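Long-range contacts in peptide ABC transporter permease (Staphylococcus hominis, PDB 6EXS), which probably carries peptides across the cell membrane as a POT-family member of the major facilitator superfamily, and binds a thioalcohol-conjugated peptide, a malodour precursor: residues Y66-I70 with S117-I122; P15-L21 with I135-Y140. All coordinates share one frame; numbering follows the deposited sequence.

Contact 1: Y66-I70 with S117-I122; sequences YGALI and SMFFII. With OLC ((2R)-2,3-dihydroxypropyl (9Z)-octadec-9-enoate), chain E.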
loop_
_atom_site.group_PDB
_atom_site.type_symbol
_atom_site.label_atom_id
_atom_site.label_comp_id
_atom_site.label_asym_id
_atom_site.label_seq_id
_atom_site.Cartn_x
_atom_site.Cartn_y
_atom_site.Cartn_z
ATOM N N TYR A 66 7.211 -7.498 1.789
ATOM C CA TYR A 66 7.093 -6.505 2.853
ATOM C C TYR A 66 5.798 -5.680 2.650
ATOM O O TYR A 66 5.012 -5.556 3.589
ATOM C CB TYR A 66 8.353 -5.620 2.835
ATOM C CG TYR A 66 8.545 -4.638 3.970
ATOM C CD1 TYR A 66 7.768 -4.707 5.128
ATOM C CD2 TYR A 66 9.509 -3.640 3.892
ATOM C CE1 TYR A 66 7.939 -3.795 6.167
ATOM C CE2 TYR A 66 9.695 -2.732 4.932
ATOM C CZ TYR A 66 8.913 -2.817 6.066
ATOM O OH TYR A 66 9.139 -1.937 7.089
ATOM N N GLY A 67 5.580 -5.183 1.426
ATOM C CA GLY A 67 4.401 -4.419 1.025
ATOM C C GLY A 67 3.123 -5.226 1.159
ATOM O O GLY A 67 2.129 -4.721 1.677
ATOM N N ALA A 68 3.156 -6.514 0.733
ATOM C CA ALA A 68 2.038 -7.460 0.837
ATOM C C ALA A 68 1.679 -7.710 2.305
ATOM O O ALA A 68 0.491 -7.764 2.635
ATOM C CB ALA A 68 2.401 -8.778 0.161
ATOM N N LEU A 69 2.701 -7.836 3.191
ATOM C CA LEU A 69 2.475 -8.108 4.615
ATOM C C LEU A 69 1.884 -6.933 5.354
ATOM O O LEU A 69 1.045 -7.153 6.215
ATOM C CB LEU A 69 3.719 -8.649 5.326
ATOM C CG LEU A 69 4.060 -10.114 5.001
ATOM C CD1 LEU A 69 5.480 -10.436 5.365
ATOM C CD2 LEU A 69 3.108 -11.087 5.690
ATOM N N ILE A 70 2.261 -5.694 4.989
ATOM C CA ILE A 70 1.702 -4.477 5.589
ATOM C C ILE A 70 0.178 -4.410 5.380
ATOM O O ILE A 70 -0.550 -4.159 6.338
ATOM C CB ILE A 70 2.451 -3.198 5.106
ATOM C CG1 ILE A 70 3.765 -3.035 5.882
ATOM C CG2 ILE A 70 1.564 -1.930 5.226
ATOM C CD1 ILE A 70 4.781 -2.340 5.184
ATOM N N SER A 117 13.197 -4.647 11.915
ATOM C CA SER A 117 12.526 -3.415 11.474
ATOM C C SER A 117 11.238 -3.778 10.722
ATOM O O SER A 117 10.184 -3.210 11.001
ATOM C CB SER A 117 13.448 -2.625 10.553
ATOM O OG SER A 117 12.794 -1.541 9.919
ATOM N N MET A 118 11.334 -4.729 9.767
ATOM C CA MET A 118 10.210 -5.213 8.967
ATOM C C MET A 118 9.116 -5.767 9.858
ATOM O O MET A 118 7.970 -5.386 9.688
ATOM C CB MET A 118 10.678 -6.252 7.946
ATOM C CG MET A 118 11.187 -5.631 6.657
ATOM S SD MET A 118 12.027 -6.775 5.535
ATOM C CE MET A 118 10.729 -8.103 5.320
ATOM N N PHE A 119 9.492 -6.583 10.866
ATOM C CA PHE A 119 8.610 -7.198 11.854
ATOM C C PHE A 119 7.774 -6.145 12.620
ATOM O O PHE A 119 6.549 -6.270 12.671
ATOM C CB PHE A 119 9.433 -8.090 12.820
ATOM C CG PHE A 119 8.708 -8.593 14.048
ATOM C CD1 PHE A 119 7.845 -9.679 13.970
ATOM C CD2 PHE A 119 8.885 -7.978 15.282
ATOM C CE1 PHE A 119 7.172 -10.142 15.107
ATOM C CE2 PHE A 119 8.206 -8.434 16.416
ATOM C CZ PHE A 119 7.353 -9.510 16.320
ATOM N N PHE A 120 8.437 -5.117 13.195
ATOM C CA PHE A 120 7.779 -4.052 13.959
ATOM C C PHE A 120 6.911 -3.144 13.076
ATOM O O PHE A 120 5.824 -2.743 13.501
ATOM C CB PHE A 120 8.810 -3.240 14.769
ATOM C CG PHE A 120 9.351 -3.934 16.000
ATOM C CD1 PHE A 120 8.548 -4.136 17.117
ATOM C CD2 PHE A 120 10.674 -4.344 16.060
ATOM C CE1 PHE A 120 9.048 -4.771 18.256
ATOM C CE2 PHE A 120 11.175 -4.986 17.197
ATOM C CZ PHE A 120 10.358 -5.193 18.288
ATOM N N ILE A 121 7.368 -2.843 11.837
ATOM C CA ILE A 121 6.585 -2.004 10.929
ATOM C C ILE A 121 5.388 -2.801 10.364
ATOM O O ILE A 121 4.298 -2.229 10.305
ATOM C CB ILE A 121 7.436 -1.269 9.857
ATOM C CG1 ILE A 121 8.333 -0.198 10.552
ATOM C CG2 ILE A 121 6.551 -0.619 8.756
ATOM C CD1 ILE A 121 9.604 0.256 9.772
ATOM N N ILE A 122 5.545 -4.113 10.043
ATOM C CA ILE A 122 4.419 -4.948 9.578
ATOM C C ILE A 122 3.301 -4.965 10.645
ATOM O O ILE A 122 2.151 -4.674 10.322
ATOM C CB ILE A 122 4.830 -6.382 9.118
ATOM C CG1 ILE A 122 5.574 -6.336 7.772
ATOM C CG2 ILE A 122 3.592 -7.319 9.014
ATOM C CD1 ILE A 122 6.545 -7.471 7.562
HETATM C C10 OLC E . 12.449 -8.777 17.808
HETATM C C9 OLC E . 11.847 -9.499 16.874
HETATM C C11 OLC E . 13.571 -7.795 17.612
HETATM C C8 OLC E . 12.153 -9.508 15.405
HETATM C C24 OLC E . 21.294 -13.737 10.167
HETATM C C12 OLC E . 13.978 -7.043 18.877
HETATM C C7 OLC E . 12.492 -10.889 14.853
HETATM C C13 OLC E . 14.989 -5.933 18.626
HETATM C C6 OLC E . 13.206 -10.863 13.507
HETATM C C5 OLC E . 14.720 -10.686 13.591
HETATM C C4 OLC E . 15.502 -11.984 13.754
HETATM C C3 OLC E . 15.863 -12.681 12.447
HETATM C C2 OLC E . 17.207 -12.234 11.877
HETATM C C21 OLC E . 19.290 -12.858 8.874
HETATM C C1 OLC E . 17.568 -12.849 10.554
HETATM C C22 OLC E . 20.365 -13.921 8.982
HETATM O O19 OLC E . 16.846 -13.550 9.892
HETATM O O25 OLC E . 22.177 -12.634 9.981
HETATM O O23 OLC E . 19.761 -15.217 9.015
HETATM O O20 OLC E . 18.815 -12.507 10.199
HETATM O O HOH W 1 11.878 -1.601 7.291
#
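Tyr66 reaches across from helix 56-72 to helix 110-137 and lays its ring against Met118, whose CG sits over the middle of one face, 3.5 Å from the ring centroid and 5° off the normal: a CH-pi contact. The Met118 sulfur follows over the same ring, SD lying 4.5 Å from the Tyr66 centroid, a Met-aromatic contact. Ile122 comes at the ring's edge instead, its CG1 in the ring plane and 3.8 Å from Tyr66 CD1. CG anti to the backbone N (chi1 -172°) aims the Tyr66 ring at helix 110-137, where its hydroxyl meets the branch point of Ile121, OH to CB 3.3 Å. Tyr66 is thus a knob in a hole formed by Ser117, Met118, Ile121 and Ile122. No direct hydrogen bond joins the segments; a water bridges them, 2.8 Å from Tyr66 OH, and donates to Ser117 OG, which also bonds to Gly101 O. One turn on, Ile122 turns CD1 against Leu69 CB at 3.8 Å, and Ile70 CD1 touches Ile121 CG2 more loosely. Phe119 and Phe120 lie against the acyl chain of a bound OLC. The two helices pack roughly parallel here, 28° apart, with segment axes 9.9 Å from each other at closest approach. Helix 16-44 packs on Tyr66 through Met35 and Leu39, helix 74-106 meets Ser117 and Phe120, and Val256 of helix 249-273 touches Leu69.

Contact 2: P15-L21 with I135-Y140; sequences PRGLGVL and IVGRLY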
loop_
_atom_site.group_PDB
_atom_site.type_symbol
_atom_site.label_atom_id
_atom_site.label_comp_id
_atom_site.label_asym_id
_atom_site.label_seq_id
_atom_site.Cartn_x
_atom_site.Cartn_y
_atom_site.Cartn_z
ATOM N N PRO A 15 -14.233 18.535 11.610
ATOM C CA PRO A 15 -13.882 18.401 13.044
ATOM C C PRO A 15 -12.392 18.590 13.312
ATOM O O PRO A 15 -11.582 18.090 12.527
ATOM C CB PRO A 15 -14.324 16.973 13.368
ATOM C CG PRO A 15 -15.467 16.719 12.436
ATOM C CD PRO A 15 -15.048 17.384 11.157
ATOM N N ARG A 16 -12.020 19.332 14.392
ATOM C CA ARG A 16 -10.611 19.651 14.741
ATOM C C ARG A 16 -9.691 18.429 14.805
ATOM O O ARG A 16 -8.491 18.540 14.525
ATOM C CB ARG A 16 -10.514 20.467 16.033
ATOM C CG ARG A 16 -9.392 21.495 15.995
ATOM C CD ARG A 16 -9.269 22.306 17.275
ATOM N NE ARG A 16 -10.520 22.983 17.606
ATOM C CZ ARG A 16 -10.880 24.173 17.137
ATOM N NH1 ARG A 16 -10.071 24.848 16.330
ATOM N NH2 ARG A 16 -12.048 24.701 17.478
ATOM N N GLY A 17 -10.285 17.281 15.136
ATOM C CA GLY A 17 -9.629 15.982 15.185
ATOM C C GLY A 17 -9.068 15.537 13.846
ATOM O O GLY A 17 -8.120 14.748 13.823
ATOM N N LEU A 18 -9.638 16.037 12.711
ATOM C CA LEU A 18 -9.115 15.739 11.370
ATOM C C LEU A 18 -7.725 16.394 11.230
ATOM O O LEU A 18 -6.833 15.787 10.643
ATOM C CB LEU A 18 -10.062 16.190 10.224
ATOM C CG LEU A 18 -9.575 15.865 8.786
ATOM C CD1 LEU A 18 -9.594 14.364 8.503
ATOM C CD2 LEU A 18 -10.384 16.582 7.744
ATOM N N GLY A 19 -7.557 17.589 11.812
ATOM C CA GLY A 19 -6.295 18.323 11.828
ATOM C C GLY A 19 -5.206 17.588 12.574
ATOM O O GLY A 19 -4.081 17.468 12.079
ATOM N N VAL A 20 -5.561 17.033 13.749
ATOM C CA VAL A 20 -4.659 16.249 14.590
ATOM C C VAL A 20 -4.201 15.020 13.812
ATOM O O VAL A 20 -3.000 14.814 13.694
ATOM C CB VAL A 20 -5.294 15.894 15.969
ATOM C CG1 VAL A 20 -4.364 15.021 16.815
ATOM C CG2 VAL A 20 -5.665 17.156 16.735
ATOM N N LEU A 21 -5.148 14.272 13.202
ATOM C CA LEU A 21 -4.873 13.029 12.465
ATOM C C LEU A 21 -4.212 13.243 11.101
ATOM O O LEU A 21 -3.498 12.339 10.634
ATOM C CB LEU A 21 -6.112 12.139 12.362
ATOM C CG LEU A 21 -6.675 11.705 13.731
ATOM C CD1 LEU A 21 -7.896 10.877 13.579
ATOM C CD2 LEU A 21 -5.630 10.996 14.600
ATOM N N ILE A 135 -11.220 6.053 12.850
ATOM C CA ILE A 135 -11.363 7.210 13.757
ATOM C C ILE A 135 -11.834 8.443 12.983
ATOM O O ILE A 135 -12.796 9.077 13.403
ATOM C CB ILE A 135 -10.085 7.466 14.616
ATOM C CG1 ILE A 135 -9.855 6.304 15.616
ATOM C CG2 ILE A 135 -10.163 8.810 15.357
ATOM C CD1 ILE A 135 -8.399 6.153 16.124
ATOM N N VAL A 136 -11.191 8.726 11.827
ATOM C CA VAL A 136 -11.499 9.835 10.902
ATOM C C VAL A 136 -13.001 9.857 10.536
ATOM O O VAL A 136 -13.655 10.886 10.714
ATOM C CB VAL A 136 -10.582 9.805 9.647
ATOM C CG1 VAL A 136 -11.080 10.755 8.567
ATOM C CG2 VAL A 136 -9.135 10.117 10.011
ATOM N N GLY A 137 -13.529 8.721 10.074
ATOM C CA GLY A 137 -14.939 8.589 9.719
ATOM C C GLY A 137 -15.900 8.684 10.891
ATOM O O GLY A 137 -17.026 9.157 10.722
ATOM N N ARG A 138 -15.459 8.260 12.102
ATOM C CA ARG A 138 -16.289 8.282 13.318
ATOM C C ARG A 138 -16.322 9.673 14.015
ATOM O O ARG A 138 -17.016 9.854 15.021
ATOM C CB ARG A 138 -15.906 7.140 14.284
ATOM C CG ARG A 138 -16.312 5.765 13.745
ATOM C CD ARG A 138 -17.003 4.878 14.767
ATOM N NE ARG A 138 -16.369 3.557 14.849
ATOM C CZ ARG A 138 -16.726 2.497 14.129
ATOM N NH1 ARG A 138 -17.727 2.584 13.259
ATOM N NH2 ARG A 138 -16.085 1.342 14.272
ATOM N N LEU A 139 -15.638 10.661 13.416
ATOM C CA LEU A 139 -15.611 12.064 13.840
ATOM C C LEU A 139 -16.845 12.787 13.297
ATOM O O LEU A 139 -17.167 13.873 13.781
ATOM C CB LEU A 139 -14.359 12.789 13.286
ATOM C CG LEU A 139 -12.968 12.405 13.766
ATOM C CD1 LEU A 139 -11.942 13.284 13.103
ATOM C CD2 LEU A 139 -12.842 12.523 15.275
ATOM N N TYR A 140 -17.498 12.209 12.258
ATOM C CA TYR A 140 -18.682 12.761 11.590
ATOM C C TYR A 140 -19.984 12.084 12.039
ATOM O O TYR A 140 -20.074 10.857 11.967
ATOM C CB TYR A 140 -18.560 12.639 10.054
ATOM C CG TYR A 140 -17.370 13.365 9.471
ATOM C CD1 TYR A 140 -16.125 12.741 9.374
ATOM C CD2 TYR A 140 -17.480 14.682 9.026
ATOM C CE1 TYR A 140 -15.013 13.421 8.886
ATOM C CE2 TYR A 140 -16.381 15.362 8.509
ATOM C CZ TYR A 140 -15.147 14.728 8.448
ATOM O OH TYR A 140 -14.056 15.377 7.943
#
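Leu139 places CG anti to its carbonyl carbon (chi1 -67°), and the extended second torsion (-178°) carries CD1 onto the first turn of helix 16-44, 3.6 Å from Leu18 N and 3.7 Å from Gly17 C. Leu18 instead holds CG anti to the backbone N (chi1 -178°), and its two methyls part company: CD1 goes to Val136 CG1 at 3.9 Å, CD2 to the hydroxyl of Tyr140. At Gly17, which has no side chain, Leu139 CD1 lies directly against the backbone. Ahead of the helix, Pro15 packs its ring against both Leu139 and Tyr140. Its CG lies over one face of the Tyr140 ring, offset toward the rim, and is 3.6 Å from Leu139 O; the neighbouring CD is 3.6 Å from Tyr140 CE2. At the far end Leu21 CD1 meets two branched residues, 3.5 Å from Ile135 CG2 and 3.9 Å from Val136 CG2. The contact is apolar, with no hydrogen bond between the two segments, but Tyr140 OH hydrogen-bonds to His14 ND1, just ahead of Pro15, so a polar link flanks it; Leu139 O bonds to Gln8 NE2. A type I beta turn from Gly137 to Tyr140 swings Leu139 and Tyr140 beside the start of helix 16-44. Around this junction, strand 14-15, which holds Pro15, pairs antiparallel with strand 10-11, while helix 147-174 packs on Leu18 and Val136, helix 74-106 on Ile135, and helix 178-204 on Leu139.

Helix 110-137 serves both contacts: its earlier part, 117-122, meets helix 56-72 in contact 1, and its C-terminal end with the following turn meets the start of helix 16-44 in contact 2. The order along the chain is 15-21, 66-70, 117-122, 135-140, so contact 2 encloses contact 1 in sequence. Their centres are about 26 Å apart and their nearest atoms about 16 Å, without touching. The two contacts therefore tie one long helix to two successive helices at different heights of the N-terminal helical bundle. Contact 1 lies nearer the chain centre, with the side chain of Ile70 about 10 Å from the bound conjugated peptide; contact 2 lies further out.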